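Glycosyl hyrolase, family 3 (Deinococcus radiodurans, PDB 3TEV) probably hydrolyses O-glycosidic bonds as a family 3 glycoside hydrolase with a TIM-barrel domain. Local coordinates at residues 19-24 and 304-309; 36-41 and 298-303. One frame throughout, in Å; residues are numbered along the deposited sequence.

Both contacts are made by helix 296-309, and both bring it against the beginning of the chain: contact 1 joins its C-terminal part to strand 22-24 and the turn before it, contact 2 joins its earlier turns to helix 33-42, the next helix after that strand. Their centres are about 9 Å apart, and they meet where Gly19 and Leu22 pack on Leu303 and where Ile24 reaches Gln299 and Leu39. The residues that touch in contact 1 are all buried and purely aliphatic, as befits a strand-helix interface. Contact 2, between neighbouring outer helices, is more mixed: a tyrosine, a buried glutamine and a leucine, with exposed Gln300 at its margin.

Contact 1 of 2, residues 19-24 and 304-309; sequences GQLLMI and AAVAEY
Leu21, Leu22 and Val306 form the hydrophobic seam between the start of the first barrel strand, 22-24, with the turn leading into it, and helix 296-309, which follows the last barrel strand, 290-291. Val306 is the common partner, and its two methyls are shared out between the leucines. CG1 of Val306 meets CD1 of Leu21 at 4.1 Å, while CG2 of Val306 lies 4.2 Å from CD2 of Leu22. The valine torsion explains this division: CG1 stands anti to the backbone N (chi1 176°) and CG2 anti to the carbonyl carbon, which points one methyl at each of two consecutive residues. Leu21 and Val306 meet at a slant, one methyl against another, and no hydrogen bond passes between the segments. At these distances the fit is ordinary van der Waals contact, and the two segments together bury 131 Å².

Tyr309 lies one turn further along the helix and stands a little back from the leucine; its CE2 is 4.7 Å from CD1 of Leu21. Its ring packs instead on Leu283 and Val317, from helices 275-285 and 314-330. Leu21 also rests on Val317, and Val306 on Leu283 and Pro18, so the aliphatic patch carries on past the two segments.

On the strand side, the backbone fixes where the leucines sit. Residues 19-21 close a 3-10 turn, with a weak bond of 3.4 Å from Leu22 N to Gly19 O. The main chains of Leu21, at the end of the turn, and Met23, in the strand, both bond to Val290, and Ile24 bonds to Ala46 and Cys48 on the strand at the other flank. A parallel strand between two neighbours, with Leu22 and, from the turn before it, Leu21 directed onto a covering helix, is the arrangement of the (beta/alpha)8, or TIM, barrel, here where the first and eighth strands adjoin.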
ATOM      1  N   GLY A  19       9.369  12.775  -7.467  1.00 32.15           N
ATOM      2  CA  GLY A  19       9.857  11.702  -6.586  1.00 32.14           C
ATOM      3  C   GLY A  19       9.134  11.594  -5.252  1.00 32.28           C
ATOM      4  O   GLY A  19       9.175  10.551  -4.606  1.00 33.39           O
ATOM      5  N   GLN A  20       8.471  12.666  -4.828  1.00 31.77           N
ATOM      6  CA  GLN A  20       7.751  12.674  -3.555  1.00 30.63           C
ATOM      7  C   GLN A  20       6.423  11.908  -3.625  1.00 31.29           C
ATOM      8  O   GLN A  20       5.742  11.719  -2.605  1.00 30.95           O
ATOM      9  CB  GLN A  20       7.543  14.115  -3.100  1.00 30.78           C
ATOM     10  CG  GLN A  20       8.886  14.824  -2.789  1.00 29.85           C
ATOM     11  CD  GLN A  20       8.768  16.322  -2.543  1.00 31.37           C
ATOM     12  OE1 GLN A  20       7.857  17.000  -3.067  1.00 29.60           O
ATOM     13  NE2 GLN A  20       9.726  16.863  -1.759  1.00 30.82           N
ATOM     14  N   LEU A  21       6.072  11.441  -4.826  1.00 31.42           N
ATOM     15  CA  LEU A  21       4.825  10.687  -5.026  1.00 31.64           C
ATOM     16  C   LEU A  21       5.090   9.217  -5.354  1.00 31.15           C
ATOM     17  O   LEU A  21       4.172   8.486  -5.708  1.00 30.99           O
ATOM     18  CB  LEU A  21       3.973  11.343  -6.126  1.00 32.07           C
ATOM     19  CG  LEU A  21       3.669  12.840  -5.938  1.00 32.62           C
ATOM     20  CD1 LEU A  21       3.067  13.459  -7.231  1.00 32.08           C
ATOM     21  CD2 LEU A  21       2.779  13.089  -4.713  1.00 31.47           C
ATOM     22  N   LEU A  22       6.349   8.790  -5.241  1.00 31.09           N
ATOM     23  CA  LEU A  22       6.708   7.409  -5.564  1.00 31.01           C
ATOM     24  C   LEU A  22       7.265   6.651  -4.376  1.00 30.64           C
ATOM     25  O   LEU A  22       7.943   7.225  -3.511  1.00 31.04           O
ATOM     26  CB  LEU A  22       7.741   7.340  -6.690  1.00 30.83           C
ATOM     27  CG  LEU A  22       7.551   8.054  -8.021  1.00 32.85           C
ATOM     28  CD1 LEU A  22       8.695   7.617  -8.965  1.00 33.39           C
ATOM     29  CD2 LEU A  22       6.191   7.735  -8.646  1.00 32.68           C
HETATM   30  N   MSE A  23       7.013   5.354  -4.365  1.00 30.42           N
HETATM   31  CA  MSE A  23       7.619   4.449  -3.411  1.00 31.29           C
HETATM   32  C   MSE A  23       8.405   3.455  -4.263  1.00 32.34           C
HETATM   33  O   MSE A  23       7.842   2.779  -5.150  1.00 32.81           O
HETATM   34  CB  MSE A  23       6.551   3.721  -2.583  1.00 31.27           C
HETATM   35  CG  MSE A  23       7.110   2.672  -1.614  1.00 32.01           C
HETATM   36 SE   MSE A  23       5.724   1.907  -0.454  0.75 31.98          SE
HETATM   37  CE  MSE A  23       5.961   2.974   1.148  1.00 32.42           C
ATOM     38  N   ILE A  24       9.699   3.366  -4.001  1.00 32.78           N
ATOM     39  CA  ILE A  24      10.569   2.532  -4.812  1.00 34.27           C
ATOM     40  C   ILE A  24      11.204   1.426  -3.988  1.00 35.54           C
ATOM     41  O   ILE A  24      11.196   1.482  -2.756  1.00 35.42           O
ATOM     42  CB  ILE A  24      11.690   3.360  -5.448  1.00 33.99           C
ATOM     43  CG1 ILE A  24      12.605   3.912  -4.361  1.00 34.32           C
ATOM     44  CG2 ILE A  24      11.118   4.471  -6.325  1.00 32.48           C
ATOM     45  CD1 ILE A  24      13.934   4.487  -4.921  1.00 35.76           C
ATOM     46  N   ALA A 304       9.962  10.326 -14.942  1.00 37.24           N
ATOM     47  CA  ALA A 304       9.867  11.189 -16.108  1.00 38.10           C
ATOM     48  C   ALA A 304       8.409  11.485 -16.470  1.00 38.33           C
ATOM     49  O   ALA A 304       8.069  12.634 -16.774  1.00 38.82           O
ATOM     50  CB  ALA A 304      10.653  10.597 -17.337  1.00 38.29           C
ATOM     51  N   ALA A 305       7.547  10.469 -16.410  1.00 37.51           N
ATOM     52  CA  ALA A 305       6.136  10.684 -16.711  1.00 36.75           C
ATOM     53  C   ALA A 305       5.479  11.539 -15.625  1.00 36.11           C
ATOM     54  O   ALA A 305       4.714  12.454 -15.922  1.00 36.40           O
ATOM     55  CB  ALA A 305       5.402   9.356 -16.858  1.00 36.73           C
ATOM     56  N   VAL A 306       5.781  11.260 -14.362  1.00 34.97           N
ATOM     57  CA  VAL A 306       5.163  12.021 -13.300  1.00 34.15           C
ATOM     58  C   VAL A 306       5.686  13.464 -13.325  1.00 35.34           C
ATOM     59  O   VAL A 306       4.951  14.399 -12.959  1.00 34.82           O
ATOM     60  CB  VAL A 306       5.359  11.327 -11.928  1.00 34.19           C
ATOM     61  CG1 VAL A 306       4.795  12.171 -10.776  1.00 31.90           C
ATOM     62  CG2 VAL A 306       4.694   9.936 -11.950  1.00 33.50           C
ATOM     63  N   ALA A 307       6.930  13.654 -13.787  1.00 36.52           N
ATOM     64  CA  ALA A 307       7.500  15.010 -13.911  1.00 38.73           C
ATOM     65  C   ALA A 307       6.708  15.914 -14.869  1.00 40.53           C
ATOM     66  O   ALA A 307       6.698  17.124 -14.702  1.00 40.97           O
ATOM     67  CB  ALA A 307       8.989  14.963 -14.324  1.00 38.56           C
ATOM     68  N   GLU A 308       6.035  15.321 -15.856  1.00 42.32           N
ATOM     69  CA  GLU A 308       5.207  16.084 -16.808  1.00 44.08           C
ATOM     70  C   GLU A 308       3.814  16.383 -16.255  1.00 42.85           C
ATOM     71  O   GLU A 308       3.201  17.388 -16.611  1.00 43.61           O
ATOM     72  CB  GLU A 308       5.069  15.326 -18.127  1.00 45.36           C
ATOM     73  CG  GLU A 308       6.394  14.981 -18.765  1.00 52.05           C
ATOM     74  CD  GLU A 308       7.206  16.226 -19.108  1.00 61.31           C
ATOM     75  OE1 GLU A 308       6.604  17.262 -19.510  1.00 65.60           O
ATOM     76  OE2 GLU A 308       8.452  16.177 -18.965  1.00 65.26           O
ATOM     77  N   TYR A 309       3.329  15.508 -15.380  1.00 40.61           N
ATOM     78  CA  TYR A 309       2.015  15.641 -14.759  1.00 38.74           C
ATOM     79  C   TYR A 309       2.002  16.695 -13.642  1.00 37.69           C
ATOM     80  O   TYR A 309       1.125  17.541 -13.567  1.00 37.74           O
ATOM     81  CB  TYR A 309       1.582  14.260 -14.244  1.00 38.06           C
ATOM     82  CG  TYR A 309       0.557  14.246 -13.129  1.00 37.63           C
ATOM     83  CD1 TYR A 309      -0.784  14.578 -13.362  1.00 38.41           C
ATOM     84  CD2 TYR A 309       0.916  13.856 -11.841  1.00 34.93           C
ATOM     85  CE1 TYR A 309      -1.720  14.551 -12.323  1.00 37.00           C
ATOM     86  CE2 TYR A 309      -0.003  13.807 -10.833  1.00 35.00           C
ATOM     87  CZ  TYR A 309      -1.313  14.161 -11.070  1.00 36.10           C
ATOM     88  OH  TYR A 309      -2.210  14.120 -10.021  1.00 37.00           O
TER

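Contact 2 of 2, residues 36-41 and 298-303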
ATOM      1  N   ALA A  36      22.172   6.228  -2.496  1.00 39.70           N
ATOM      2  CA  ALA A  36      22.012   7.426  -1.676  1.00 38.30           C
ATOM      3  C   ALA A  36      21.929   8.676  -2.563  1.00 38.14           C
ATOM      4  O   ALA A  36      21.056   9.522  -2.357  1.00 38.15           O
ATOM      5  CB  ALA A  36      23.160   7.555  -0.690  1.00 37.59           C
ATOM      6  N   ALA A  37      22.838   8.781  -3.536  1.00 37.09           N
ATOM      7  CA  ALA A  37      22.882   9.939  -4.429  1.00 37.24           C
ATOM      8  C   ALA A  37      21.556  10.037  -5.200  1.00 36.78           C
ATOM      9  O   ALA A  37      20.988  11.103  -5.356  1.00 36.90           O
ATOM     10  CB  ALA A  37      24.083   9.834  -5.413  1.00 36.22           C
ATOM     11  N   TYR A  38      21.055   8.891  -5.632  1.00 36.62           N
ATOM     12  CA  TYR A  38      19.814   8.815  -6.387  1.00 36.18           C
ATOM     13  C   TYR A  38      18.561   9.208  -5.562  1.00 34.93           C
ATOM     14  O   TYR A  38      17.745   9.999  -6.028  1.00 33.70           O
ATOM     15  CB  TYR A  38      19.714   7.398  -6.937  1.00 36.84           C
ATOM     16  CG  TYR A  38      18.427   7.038  -7.601  1.00 38.76           C
ATOM     17  CD1 TYR A  38      18.199   7.368  -8.939  1.00 40.17           C
ATOM     18  CD2 TYR A  38      17.451   6.311  -6.911  1.00 40.20           C
ATOM     19  CE1 TYR A  38      17.027   7.025  -9.567  1.00 41.99           C
ATOM     20  CE2 TYR A  38      16.259   5.951  -7.538  1.00 42.12           C
ATOM     21  CZ  TYR A  38      16.070   6.310  -8.870  1.00 43.24           C
ATOM     22  OH  TYR A  38      14.919   5.953  -9.504  1.00 46.08           O
ATOM     23  N   LEU A  39      18.413   8.667  -4.349  1.00 34.05           N
ATOM     24  CA  LEU A  39      17.327   9.102  -3.468  1.00 34.55           C
ATOM     25  C   LEU A  39      17.336  10.620  -3.242  1.00 35.57           C
ATOM     26  O   LEU A  39      16.301  11.289  -3.303  1.00 35.23           O
ATOM     27  CB  LEU A  39      17.411   8.398  -2.114  1.00 34.22           C
ATOM     28  CG  LEU A  39      17.154   6.887  -2.109  1.00 34.03           C
ATOM     29  CD1 LEU A  39      17.686   6.227  -0.827  1.00 32.03           C
ATOM     30  CD2 LEU A  39      15.669   6.576  -2.333  1.00 33.71           C
ATOM     31  N   ARG A  40      18.524  11.156  -2.990  1.00 36.95           N
ATOM     32  CA  ARG A  40      18.677  12.552  -2.678  1.00 38.87           C
ATOM     33  C   ARG A  40      18.374  13.390  -3.928  1.00 38.90           C
ATOM     34  O   ARG A  40      17.601  14.343  -3.875  1.00 38.99           O
ATOM     35  CB  ARG A  40      20.096  12.776  -2.174  1.00 40.04           C
ATOM     36  CG  ARG A  40      20.229  13.861  -1.176  1.00 45.13           C
ATOM     37  CD  ARG A  40      21.700  14.027  -0.731  1.00 50.74           C
ATOM     38  NE  ARG A  40      22.086  13.219   0.434  1.00 52.32           N
ATOM     39  CZ  ARG A  40      21.701  13.489   1.684  1.00 53.94           C
ATOM     40  NH1 ARG A  40      20.877  14.510   1.933  1.00 54.25           N
ATOM     41  NH2 ARG A  40      22.116  12.727   2.687  1.00 54.01           N
ATOM     42  N   GLU A  41      18.947  12.996  -5.054  1.00 39.14           N
ATOM     43  CA  GLU A  41      18.735  13.673  -6.342  1.00 40.35           C
ATOM     44  C   GLU A  41      17.256  13.902  -6.701  1.00 39.34           C
ATOM     45  O   GLU A  41      16.903  14.975  -7.155  1.00 39.14           O
ATOM     46  CB  GLU A  41      19.419  12.874  -7.456  1.00 41.29           C
ATOM     47  CG  GLU A  41      19.299  13.460  -8.839  1.00 46.15           C
ATOM     48  CD  GLU A  41      20.274  12.831  -9.835  1.00 53.20           C
ATOM     49  OE1 GLU A  41      20.532  11.597  -9.756  1.00 55.53           O
ATOM     50  OE2 GLU A  41      20.780  13.584 -10.699  1.00 56.79           O
ATOM     51  N   VAL A 298      13.356   1.514 -15.087  1.00 43.83           N
ATOM     52  CA  VAL A 298      11.899   1.660 -15.016  1.00 42.62           C
ATOM     53  C   VAL A 298      11.459   2.708 -14.005  1.00 41.45           C
ATOM     54  O   VAL A 298      10.465   3.385 -14.226  1.00 41.68           O
ATOM     55  CB  VAL A 298      11.082   0.318 -14.895  1.00 42.91           C
ATOM     56  CG1 VAL A 298      11.604  -0.698 -15.878  1.00 42.76           C
ATOM     57  CG2 VAL A 298      11.050  -0.245 -13.466  1.00 42.13           C
ATOM     58  N   GLN A 299      12.197   2.852 -12.909  1.00 40.39           N
ATOM     59  CA  GLN A 299      11.893   3.894 -11.920  1.00 39.77           C
ATOM     60  C   GLN A 299      12.054   5.277 -12.562  1.00 40.27           C
ATOM     61  O   GLN A 299      11.192   6.158 -12.390  1.00 39.58           O
ATOM     62  CB  GLN A 299      12.758   3.762 -10.656  1.00 39.02           C
ATOM     63  CG  GLN A 299      12.491   2.489  -9.825  1.00 39.20           C
ATOM     64  CD  GLN A 299      13.425   2.340  -8.628  1.00 40.44           C
ATOM     65  OE1 GLN A 299      14.239   3.217  -8.359  1.00 44.32           O
ATOM     66  NE2 GLN A 299      13.303   1.242  -7.900  1.00 39.10           N
ATOM     67  N   GLN A 300      13.141   5.435 -13.327  1.00 40.96           N
ATOM     68  CA  GLN A 300      13.442   6.667 -14.045  1.00 42.27           C
ATOM     69  C   GLN A 300      12.358   7.007 -15.063  1.00 42.13           C
ATOM     70  O   GLN A 300      11.956   8.174 -15.179  1.00 42.86           O
ATOM     71  CB  GLN A 300      14.834   6.614 -14.702  1.00 42.94           C
ATOM     72  CG  GLN A 300      15.974   6.764 -13.682  1.00 46.50           C
ATOM     73  CD  GLN A 300      17.381   6.597 -14.272  1.00 52.78           C
ATOM     74  OE1 GLN A 300      17.598   5.830 -15.228  1.00 56.59           O
ATOM     75  NE2 GLN A 300      18.355   7.311 -13.690  1.00 53.64           N
ATOM     76  N   ALA A 301      11.846   5.994 -15.755  1.00 41.26           N
ATOM     77  CA  ALA A 301      10.784   6.230 -16.719  1.00 40.94           C
ATOM     78  C   ALA A 301       9.497   6.672 -16.026  1.00 40.50           C
ATOM     79  O   ALA A 301       8.744   7.487 -16.579  1.00 41.25           O
ATOM     80  CB  ALA A 301      10.545   4.981 -17.612  1.00 40.64           C
ATOM     81  N   THR A 302       9.248   6.153 -14.822  1.00 39.02           N
ATOM     82  CA  THR A 302       8.083   6.560 -14.058  1.00 38.00           C
ATOM     83  C   THR A 302       8.222   8.007 -13.568  1.00 37.97           C
ATOM     84  O   THR A 302       7.309   8.816 -13.754  1.00 38.65           O
ATOM     85  CB  THR A 302       7.807   5.593 -12.888  1.00 37.63           C
ATOM     86  OG1 THR A 302       7.690   4.258 -13.400  1.00 38.41           O
ATOM     87  CG2 THR A 302       6.527   5.951 -12.180  1.00 36.12           C
ATOM     88  N   LEU A 303       9.354   8.334 -12.950  1.00 37.72           N
ATOM     89  CA  LEU A 303       9.679   9.716 -12.598  1.00 37.75           C
ATOM     90  C   LEU A 303       9.452  10.681 -13.761  1.00 37.60           C
ATOM     91  O   LEU A 303       8.826  11.722 -13.579  1.00 37.58           O
ATOM     92  CB  LEU A 303      11.140   9.837 -12.181  1.00 38.12           C
ATOM     93  CG  LEU A 303      11.459   9.332 -10.795  1.00 40.02           C
ATOM     94  CD1 LEU A 303      12.969   9.026 -10.718  1.00 42.90           C
ATOM     95  CD2 LEU A 303      11.015  10.368  -9.751  1.00 40.61           C
TER
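Tyr38 reaches across from helix 36-41 and sets its hydroxyl against Gln299 of helix 298-303. Its OH lies 3.0 Å from Gln299 OE1. Tyr38 OH also comes within 3.3 Å of Gln299 CB, so the phenol end rests along the root of the glutamine as well as beside its amide. The amide plane is turned 32° from the ring, and the two side chains run neither alongside nor square to each other. Two more neighbours border the phenol: Leu303 CD1 is 3.8 Å from Tyr38 OH, and Gln300 CG comes up to the ring edge, close to the ring plane, 4.3 Å from Tyr38 CE1.

The tyrosine has to span a wide gap. The segment axes run nearly parallel, 9° apart, but approach no closer than 13.3 Å, and with CG anti to the backbone N (chi1 172°) the ring extends to the other helix. Such near-parallel neighbours are the outer helices of the TIM barrel, and Ile24 of the first strand lies beneath, touching Tyr38, Leu39 and Gln299.

Next comes what surrounds the pair. Gln299 extends beyond CG, and its NE2 donates to the backbone O of Asp25, which fixes the rotation of the amide and leaves OE1 toward the tyrosine. Arg296 makes a cation-pi contact with the Tyr38 ring, and the ring of His42 meets the tyrosine ring at a steep angle. With an alanine at Tyr38, the span between the helices is likely to be left with a gap, and Arg296 would lose its aromatic partner. Deeper in, Leu303, the residue whose CD1 borders the phenol oxygen, packs on Leu22 of the first strand.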